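Local coordinates for PP1b (Porcine reproductive and respiratory syndrome virus, PDB 6JDR), which is the nsp10 helicase part of the viral replicase polyprotein, probably hydrolysing ATP to unwind RNA and DNA duplexes with 5' to 3' polarity, at residues 139-144 with 262-267; 175-180 with 187-192; 355-360 with 375-380. The protein carries 1 engineered substitution. One frame throughout, in Å; residues are numbered along the deposited sequence.

Contact 1. Residues 139-144 with 262-267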
loop_
_atom_site.group_PDB
_atom_site.type_symbol
_atom_site.label_atom_id
_atom_site.label_comp_id
_atom_site.label_asym_id
_atom_site.label_seq_id
_atom_site.Cartn_x
_atom_site.Cartn_y
_atom_site.Cartn_z
ATOM N N SER A 139 12.989 10.354 3.988
ATOM C CA SER A 139 11.872 11.215 3.611
ATOM C C SER A 139 10.679 10.413 3.083
ATOM O O SER A 139 9.550 10.592 3.537
ATOM C CB SER A 139 12.336 12.228 2.560
ATOM O OG SER A 139 11.238 12.867 1.932
ATOM N N ASN A 140 10.937 9.527 2.128
ATOM C CA ASN A 140 9.876 8.737 1.500
ATOM C C ASN A 140 9.215 7.727 2.438
ATOM O O ASN A 140 8.035 7.414 2.271
ATOM C CB ASN A 140 10.412 8.026 0.255
ATOM C CG ASN A 140 10.686 8.985 -0.889
ATOM O OD1 ASN A 140 9.929 9.929 -1.115
ATOM N ND2 ASN A 140 11.763 8.744 -1.625
ATOM N N VAL A 141 9.969 7.222 3.413
ATOM C CA VAL A 141 9.423 6.312 4.427
ATOM C C VAL A 141 8.316 6.980 5.237
ATOM O O VAL A 141 7.317 6.342 5.570
ATOM C CB VAL A 141 10.532 5.788 5.371
ATOM C CG1 VAL A 141 9.972 5.309 6.704
ATOM C CG2 VAL A 141 11.300 4.662 4.700
ATOM N N LEU A 142 8.500 8.261 5.552
ATOM C CA LEU A 142 7.503 9.023 6.303
ATOM C C LEU A 142 6.206 9.189 5.515
ATOM O O LEU A 142 5.121 9.108 6.083
ATOM C CB LEU A 142 8.051 10.398 6.691
ATOM C CG LEU A 142 9.253 10.414 7.642
ATOM C CD1 LEU A 142 9.822 11.823 7.737
ATOM C CD2 LEU A 142 8.885 9.886 9.022
ATOM N N ARG A 143 6.330 9.403 4.208
ATOM C CA ARG A 143 5.176 9.566 3.323
ATOM C C ARG A 143 4.665 8.241 2.735
ATOM O O ARG A 143 3.851 8.244 1.809
ATOM C CB ARG A 143 5.524 10.543 2.195
ATOM C CG ARG A 143 5.811 11.958 2.678
ATOM C CD ARG A 143 6.049 12.913 1.514
ATOM N N SER A 144 5.140 7.118 3.272
ATOM C CA SER A 144 4.676 5.787 2.876
ATOM C C SER A 144 3.678 5.269 3.909
ATOM O O SER A 144 3.461 5.906 4.941
ATOM C CB SER A 144 5.863 4.820 2.776
ATOM O OG SER A 144 6.694 5.132 1.672
ATOM N N CYS A 262 12.222 -5.832 5.934
ATOM C CA CYS A 262 12.978 -4.589 5.824
ATOM C C CYS A 262 12.706 -3.699 7.033
ATOM O O CYS A 262 11.556 -3.531 7.439
ATOM C CB CYS A 262 12.635 -3.849 4.531
ATOM S SG CYS A 262 13.867 -2.608 4.065
ATOM N N TYR A 263 13.771 -3.145 7.608
ATOM C CA TYR A 263 13.670 -2.286 8.795
ATOM C C TYR A 263 12.700 -1.114 8.605
ATOM O O TYR A 263 12.085 -0.656 9.567
ATOM C CB TYR A 263 15.047 -1.739 9.187
ATOM C CG TYR A 263 15.496 -0.594 8.309
ATOM C CD1 TYR A 263 15.285 0.728 8.697
ATOM C CD2 TYR A 263 16.100 -0.829 7.078
ATOM C CE1 TYR A 263 15.674 1.782 7.886
ATOM C CE2 TYR A 263 16.500 0.218 6.264
ATOM C CZ TYR A 263 16.284 1.522 6.672
ATOM O OH TYR A 263 16.676 2.563 5.865
ATOM N N VAL A 264 12.574 -0.629 7.370
ATOM C CA VAL A 264 11.709 0.515 7.082
ATOM C C VAL A 264 10.264 0.304 7.534
ATOM O O VAL A 264 9.589 1.270 7.890
ATOM C CB VAL A 264 11.718 0.919 5.585
ATOM C CG1 VAL A 264 13.102 1.394 5.162
ATOM C CG2 VAL A 264 11.220 -0.209 4.685
ATOM N N PHE A 265 9.800 -0.946 7.543
ATOM C CA PHE A 265 8.415 -1.249 7.923
ATOM C C PHE A 265 8.132 -1.012 9.401
ATOM O O PHE A 265 6.990 -0.754 9.776
ATOM C CB PHE A 265 8.037 -2.692 7.561
ATOM C CG PHE A 265 8.272 -3.038 6.121
ATOM C CD1 PHE A 265 8.009 -2.123 5.111
ATOM C CD2 PHE A 265 8.756 -4.290 5.774
ATOM C CE1 PHE A 265 8.234 -2.447 3.785
ATOM C CE2 PHE A 265 8.979 -4.620 4.452
ATOM C CZ PHE A 265 8.720 -3.701 3.455
ATOM N N ASP A 266 9.169 -1.091 10.229
ATOM C CA ASP A 266 9.039 -0.825 11.661
ATOM C C ASP A 266 9.029 0.668 11.998
ATOM O O ASP A 266 8.724 1.043 13.127
ATOM C CB ASP A 266 10.159 -1.532 12.424
ATOM C CG ASP A 266 10.122 -3.036 12.237
ATOM O OD1 ASP A 266 9.028 -3.622 12.376
ATOM O OD2 ASP A 266 11.178 -3.636 11.937
ATOM N N ILE A 267 9.369 1.512 11.029
ATOM C CA ILE A 267 9.322 2.967 11.211
ATOM C C ILE A 267 8.349 3.637 10.233
ATOM O O ILE A 267 8.224 4.858 10.210
ATOM C CB ILE A 267 10.732 3.595 11.099
ATOM C CG1 ILE A 267 11.390 3.263 9.754
ATOM C CG2 ILE A 267 11.615 3.101 12.236
ATOM C CD1 ILE A 267 12.694 4.000 9.513
#
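Apolar contact is what joins the two segments, and Val141 is at its centre, sending one methyl to each of two partners. Its CG2 lies 3.8 Å from Val264 CG1, the two valines meeting at a slant. Its other branch, CG1, is anti to the backbone N (chi1 158°) and stands 3.9 Å from Ile267 CG1, where the two side chains cross at about a right angle. A beta-branched residue suits this place because its two methyls diverge directly from CB and can serve two neighbours at once. Val264 is engaged on a further side within its own segment, its CG1 lying 3.5 Å above the plane of the Tyr263 ring, toward the rim.

The contact belongs to the first RecA-like domain of a superfamily 1 helicase. Helix 134-142 ends here, just ahead of strand 145-148, and residues 262-267 form the turn that precedes strand 270-276; these two strands are neighbours in the parallel sheet. Leu239 of helix 232-239 touches both Val141 and Val264.

Polar bonds hold each segment in its own shape. Ser144 OG donates to Asn140 O over 2.7 Å, from above the carbonyl plane, and so ties the chain leaving the helix back to its last turn. In the turn, Phe265 N bonds Cys262 O at 3.1 Å and Asp266 N bonds Tyr263 O at 3.0 Å.

Contact 2. Residues 175-180 with 187-192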
loop_
_atom_site.group_PDB
_atom_site.type_symbol
_atom_site.label_atom_id
_atom_site.label_comp_id
_atom_site.label_asym_id
_atom_site.label_seq_id
_atom_site.Cartn_x
_atom_site.Cartn_y
_atom_site.Cartn_z
ATOM N N GLN A 175 6.104 -16.130 -8.981
ATOM C CA GLN A 175 4.840 -16.697 -8.556
ATOM C C GLN A 175 3.908 -15.634 -7.996
ATOM O O GLN A 175 2.726 -15.608 -8.339
ATOM C CB GLN A 175 5.066 -17.794 -7.512
ATOM C CG GLN A 175 3.809 -18.578 -7.158
ATOM C CD GLN A 175 3.161 -19.217 -8.375
ATOM O OE1 GLN A 175 3.832 -19.866 -9.181
ATOM N NE2 GLN A 175 1.854 -19.033 -8.517
ATOM N N THR A 176 4.435 -14.761 -7.138
ATOM C CA THR A 176 3.635 -13.674 -6.568
ATOM C C THR A 176 3.199 -12.726 -7.681
ATOM O O THR A 176 2.068 -12.261 -7.695
ATOM C CB THR A 176 4.383 -12.907 -5.451
ATOM O OG1 THR A 176 5.617 -12.376 -5.949
ATOM C CG2 THR A 176 4.667 -13.826 -4.262
ATOM N N MET A 177 4.094 -12.468 -8.629
ATOM C CA MET A 177 3.743 -11.727 -9.838
ATOM C C MET A 177 2.574 -12.374 -10.583
ATOM O O MET A 177 1.664 -11.673 -11.026
ATOM C CB MET A 177 4.953 -11.615 -10.775
ATOM C CG MET A 177 4.694 -10.807 -12.033
ATOM S SD MET A 177 6.163 -10.657 -13.061
ATOM C CE MET A 177 5.519 -9.705 -14.433
ATOM N N LEU A 178 2.606 -13.701 -10.720
ATOM C CA LEU A 178 1.534 -14.439 -11.396
ATOM C C LEU A 178 0.231 -14.394 -10.600
ATOM O O LEU A 178 -0.845 -14.204 -11.170
ATOM C CB LEU A 178 1.948 -15.895 -11.645
ATOM C CG LEU A 178 0.977 -16.791 -12.431
ATOM C CD1 LEU A 178 0.624 -16.190 -13.786
ATOM C CD2 LEU A 178 1.573 -18.182 -12.608
ATOM N N ASP A 179 0.335 -14.574 -9.287
ATOM C CA ASP A 179 -0.823 -14.479 -8.403
ATOM C C ASP A 179 -1.494 -13.114 -8.542
ATOM O O ASP A 179 -2.715 -13.025 -8.672
ATOM C CB ASP A 179 -0.410 -14.702 -6.942
ATOM C CG ASP A 179 0.058 -16.124 -6.667
ATOM O OD1 ASP A 179 -0.199 -17.026 -7.496
ATOM O OD2 ASP A 179 0.685 -16.336 -5.607
ATOM N N MET A 180 -0.684 -12.058 -8.529
ATOM C CA MET A 180 -1.189 -10.692 -8.626
ATOM C C MET A 180 -1.863 -10.445 -9.972
ATOM O O MET A 180 -2.932 -9.840 -10.027
ATOM C CB MET A 180 -0.050 -9.686 -8.419
ATOM C CG MET A 180 -0.487 -8.231 -8.289
ATOM S SD MET A 180 -1.233 -7.835 -6.693
ATOM C CE MET A 180 -2.977 -8.021 -7.048
ATOM N N CYS A 187 -4.155 -6.058 -16.619
ATOM C CA CYS A 187 -2.975 -5.297 -16.191
ATOM C C CYS A 187 -1.864 -5.359 -17.237
ATOM O O CYS A 187 -1.897 -6.205 -18.131
ATOM C CB CYS A 187 -2.456 -5.841 -14.861
ATOM S SG CYS A 187 -2.173 -7.625 -14.844
ATOM N N ARG A 188 -0.889 -4.455 -17.128
ATOM C CA ARG A 188 0.303 -4.500 -17.982
ATOM C C ARG A 188 1.461 -5.200 -17.280
ATOM O O ARG A 188 1.581 -5.149 -16.059
ATOM C CB ARG A 188 0.741 -3.096 -18.415
ATOM C CG ARG A 188 -0.140 -2.471 -19.490
ATOM C CD ARG A 188 -0.911 -1.268 -18.980
ATOM N NE ARG A 188 -0.169 -0.019 -19.153
ATOM C CZ ARG A 188 -0.577 1.170 -18.711
ATOM N NH1 ARG A 188 -1.724 1.293 -18.048
ATOM N NH2 ARG A 188 0.170 2.247 -18.928
ATOM N N PHE A 189 2.305 -5.858 -18.068
ATOM C CA PHE A 189 3.525 -6.480 -17.564
ATOM C C PHE A 189 4.396 -7.003 -18.697
ATOM O O PHE A 189 3.949 -7.129 -19.838
ATOM C CB PHE A 189 3.211 -7.627 -16.593
ATOM C CG PHE A 189 2.295 -8.677 -17.158
ATOM C CD1 PHE A 189 2.798 -9.727 -17.916
ATOM C CD2 PHE A 189 0.931 -8.632 -16.908
ATOM C CE1 PHE A 189 1.955 -10.702 -18.427
ATOM C CE2 PHE A 189 0.083 -9.605 -17.415
ATOM C CZ PHE A 189 0.595 -10.640 -18.176
ATOM N N ASN A 190 5.649 -7.291 -18.363
ATOM C CA ASN A 190 6.558 -8.001 -19.247
ATOM C C ASN A 190 6.892 -9.328 -18.589
ATOM O O ASN A 190 7.394 -9.352 -17.465
ATOM C CB ASN A 190 7.838 -7.195 -19.462
ATOM C CG ASN A 190 7.588 -5.868 -20.156
ATOM O OD1 ASN A 190 6.905 -5.806 -21.179
ATOM N ND2 ASN A 190 8.151 -4.799 -19.608
ATOM N N VAL A 191 6.600 -10.428 -19.275
ATOM C CA VAL A 191 6.916 -11.756 -18.757
ATOM C C VAL A 191 8.433 -11.870 -18.611
ATOM O O VAL A 191 9.165 -11.600 -19.561
ATOM C CB VAL A 191 6.378 -12.876 -19.678
ATOM C CG1 VAL A 191 6.903 -14.238 -19.249
ATOM C CG2 VAL A 191 4.854 -12.880 -19.671
ATOM N N PRO A 192 8.913 -12.244 -17.413
ATOM C CA PRO A 192 10.361 -12.341 -17.212
ATOM C C PRO A 192 10.972 -13.570 -17.890
ATOM O O PRO A 192 10.379 -14.651 -17.871
ATOM C CB PRO A 192 10.504 -12.428 -15.687
ATOM C CG PRO A 192 9.208 -12.989 -15.212
ATOM C CD PRO A 192 8.157 -12.517 -16.176
#
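Met177 leaves its helix fully extended, CG anti to the backbone N (chi1 -178°) and the next two torsions likewise near 180°, which carries its methyl across to Phe189 and Asn190. The CA-CB bond of Phe189 points at the helix, so Phe189 CB is what Met177 CE meets, at 3.8 Å, the side chains running at an angle to each other; chi1 (55°) only sets the ring. The same methyl rests 3.6 Å from Asn190 O, while Met177 SD stands 4.1 Å from Pro192 CD, the ring atom next to N. A long unbranched methionine suits this span, since the backbones are well apart, 9.3 Å between the CA atoms of Met177 and Phe189.

Helix 174-184 follows strand 168-171 in the first RecA-like domain of this superfamily 1 helicase, and the irregular chain at 187-192 doubles back along it on the way to edge strand 208-211. Met177 also touches Thr171 and Val209, one on each of those neighbouring strands, and Phe189 packs on Ile181 one turn further along the helix. Away from the loop, Gln175 NE2 bonds Asp179 OD1 at 3.0 Å, bridging one helical turn and meeting the oxygen from above the carboxylate plane.

Contact 3. Residues 355-360 with 375-380. Engineered in segment 375-380: Val380 (natural residue Met).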
loop_
_atom_site.group_PDB
_atom_site.type_symbol
_atom_site.label_atom_id
_atom_site.label_comp_id
_atom_site.label_asym_id
_atom_site.label_seq_id
_atom_site.Cartn_x
_atom_site.Cartn_y
_atom_site.Cartn_z
ATOM N N GLN A 355 -22.270 10.175 19.474
ATOM C CA GLN A 355 -22.445 8.902 20.168
ATOM C C GLN A 355 -23.762 8.229 19.779
ATOM O O GLN A 355 -23.762 7.063 19.387
ATOM C CB GLN A 355 -22.377 9.100 21.684
ATOM N N ARG A 356 -24.867 8.972 19.875
ATOM C CA ARG A 356 -26.202 8.467 19.507
ATOM C C ARG A 356 -26.287 8.087 18.032
ATOM O O ARG A 356 -26.861 7.060 17.679
ATOM C CB ARG A 356 -27.285 9.517 19.782
ATOM C CG ARG A 356 -27.530 9.848 21.244
ATOM C CD ARG A 356 -28.760 10.739 21.393
ATOM N NE ARG A 356 -28.736 11.524 22.627
ATOM C CZ ARG A 356 -28.958 11.035 23.849
ATOM N NH1 ARG A 356 -29.224 9.744 24.038
ATOM N NH2 ARG A 356 -28.908 11.849 24.901
ATOM N N ALA A 357 -25.735 8.938 17.172
ATOM C CA ALA A 357 -25.755 8.690 15.733
ATOM C C ALA A 357 -24.924 7.465 15.371
ATOM O O ALA A 357 -25.307 6.693 14.500
ATOM C CB ALA A 357 -25.264 9.912 14.972
ATOM N N LEU A 358 -23.794 7.287 16.047
ATOM C CA LEU A 358 -22.946 6.122 15.824
ATOM C C LEU A 358 -23.685 4.835 16.177
ATOM O O LEU A 358 -23.577 3.839 15.464
ATOM C CB LEU A 358 -21.653 6.225 16.639
ATOM C CG LEU A 358 -20.693 5.032 16.556
ATOM C CD1 LEU A 358 -20.365 4.676 15.109
ATOM C CD2 LEU A 358 -19.419 5.322 17.337
ATOM N N VAL A 359 -24.434 4.858 17.275
ATOM C CA VAL A 359 -25.195 3.684 17.691
ATOM C C VAL A 359 -26.311 3.406 16.689
ATOM O O VAL A 359 -26.514 2.265 16.297
ATOM C CB VAL A 359 -25.781 3.841 19.108
ATOM C CG1 VAL A 359 -26.683 2.663 19.452
ATOM C CG2 VAL A 359 -24.666 3.952 20.135
ATOM N N ALA A 360 -27.005 4.456 16.261
ATOM C CA ALA A 360 -28.151 4.322 15.353
ATOM C C ALA A 360 -27.778 3.773 13.976
ATOM O O ALA A 360 -28.504 2.956 13.410
ATOM C CB ALA A 360 -28.858 5.661 15.201
ATOM N N ARG A 375 -32.441 17.929 8.719
ATOM C CA ARG A 375 -31.102 17.743 8.152
ATOM C C ARG A 375 -30.014 17.890 9.217
ATOM O O ARG A 375 -29.069 18.664 9.052
ATOM C CB ARG A 375 -30.862 18.718 6.989
ATOM C CG ARG A 375 -31.795 18.525 5.799
ATOM C CD ARG A 375 -31.676 17.122 5.217
ATOM N NE ARG A 375 -32.081 17.052 3.811
ATOM C CZ ARG A 375 -32.017 15.955 3.055
ATOM N NH1 ARG A 375 -31.566 14.806 3.557
ATOM N NH2 ARG A 375 -32.407 16.003 1.785
ATOM N N GLN A 376 -30.166 17.145 10.308
ATOM C CA GLN A 376 -29.239 17.209 11.440
ATOM C C GLN A 376 -28.227 16.061 11.478
ATOM O O GLN A 376 -27.271 16.102 12.255
ATOM C CB GLN A 376 -30.018 17.268 12.760
ATOM C CG GLN A 376 -30.692 15.970 13.184
ATOM C CD GLN A 376 -31.687 16.180 14.310
ATOM O OE1 GLN A 376 -31.302 16.407 15.459
ATOM N NE2 GLN A 376 -32.972 16.101 13.987
ATOM N N LEU A 377 -28.439 15.038 10.653
ATOM C CA LEU A 377 -27.508 13.913 10.565
ATOM C C LEU A 377 -26.233 14.296 9.799
ATOM O O LEU A 377 -25.145 13.824 10.128
ATOM C CB LEU A 377 -28.185 12.710 9.905
ATOM C CG LEU A 377 -27.348 11.431 9.798
ATOM C CD1 LEU A 377 -26.822 10.997 11.159
ATOM C CD2 LEU A 377 -28.160 10.315 9.160
ATOM N N GLN A 378 -26.388 15.148 8.785
ATOM C CA GLN A 378 -25.262 15.709 8.023
ATOM C C GLN A 378 -24.201 16.343 8.915
ATOM O O GLN A 378 -23.009 16.132 8.708
ATOM C CB GLN A 378 -25.760 16.777 7.044
ATOM C CG GLN A 378 -26.533 16.227 5.856
ATOM C CD GLN A 378 -27.287 17.303 5.095
ATOM O OE1 GLN A 378 -27.009 18.496 5.235
ATOM N NE2 GLN A 378 -28.252 16.881 4.280
ATOM N N SER A 379 -24.641 17.117 9.906
ATOM C CA SER A 379 -23.728 17.841 10.795
ATOM C C SER A 379 -22.992 16.941 11.796
ATOM O O SER A 379 -22.185 17.428 12.591
ATOM C CB SER A 379 -24.491 18.931 11.555
ATOM O OG SER A 379 -25.488 18.370 12.390
ATOM N N VAL A 380 -23.284 15.643 11.768
ATOM C CA VAL A 380 -22.614 14.666 12.621
ATOM C C VAL A 380 -21.957 13.538 11.812
ATOM O O VAL A 380 -20.926 12.998 12.223
ATOM C CB VAL A 380 -23.613 14.061 13.629
ATOM C CG1 VAL A 380 -22.891 13.258 14.695
ATOM C CG2 VAL A 380 -24.433 15.163 14.288
#
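Helix 354-361 and the chain that follows strand 367-371 belong to the second RecA-like domain of this superfamily 1 helicase, in which strand 367-371 runs between 303-307 and 342-345 in a parallel sheet. The helix leads into that strand, and after it the chain turns back so that residues 375-380 pack against the helix. Ala357 is the helix residue that meets them, its CB touching two apolar side chains, which come to it from directions about a right angle apart. Val380, an engineered residue where the natural sequence has methionine, brings CG1 to 4.1 Å from Ala357 CB; that branch is anti to the backbone N (chi1 -169°). Leu377 CD1 approaches the same methyl at 4.3 Å. The small alanine lets the two backbones come near, with 7.4 Å between the CA atoms of Ala357 and Val380. Leucine suits the buried position 377 because its branched end can reach toward the helix while also touching Tyr306 of strand 303-307.

Polar groups on the loop are tied to the rest of the domain. The buried amide of Gln376 is held at both ends, OE1 accepting from Ser351 N and NE2 donating to Thr348 O, which fixes its rotation; a glutamine, with both a donor and an acceptor, fits such a place. Asp372 accepts from the backbone N of Gln376 and of Leu377, one carboxylate oxygen for each, and so holds the start of the turn. Within the turn, Val380 N bonds Leu377 O at 3.1 Å, and Ser379 OG donates to Gln376 O at 2.9 Å, standing 42° out of the carbonyl plane.

Contacts 1 and 2 belong to the first RecA-like domain and its seven-stranded parallel sheet, while contact 3 lies in the second, its centre about 31 Å from the centre of the chain. Contact 2 falls within the chain between the two segments of contact 1, their centres about 25 Å apart, without touching it. Each sets a helix against a connecting loop through apolar atoms, but the reach differs: the diverging methyls of a valine in contact 1, an extended methionine in contact 2, a single alanine methyl in contact 3. Contacts 1 and 3 are mainly buried, although Ile267 in contact 1 is exposed; contact 2 is partly buried, with Asn190 at its exposed margin.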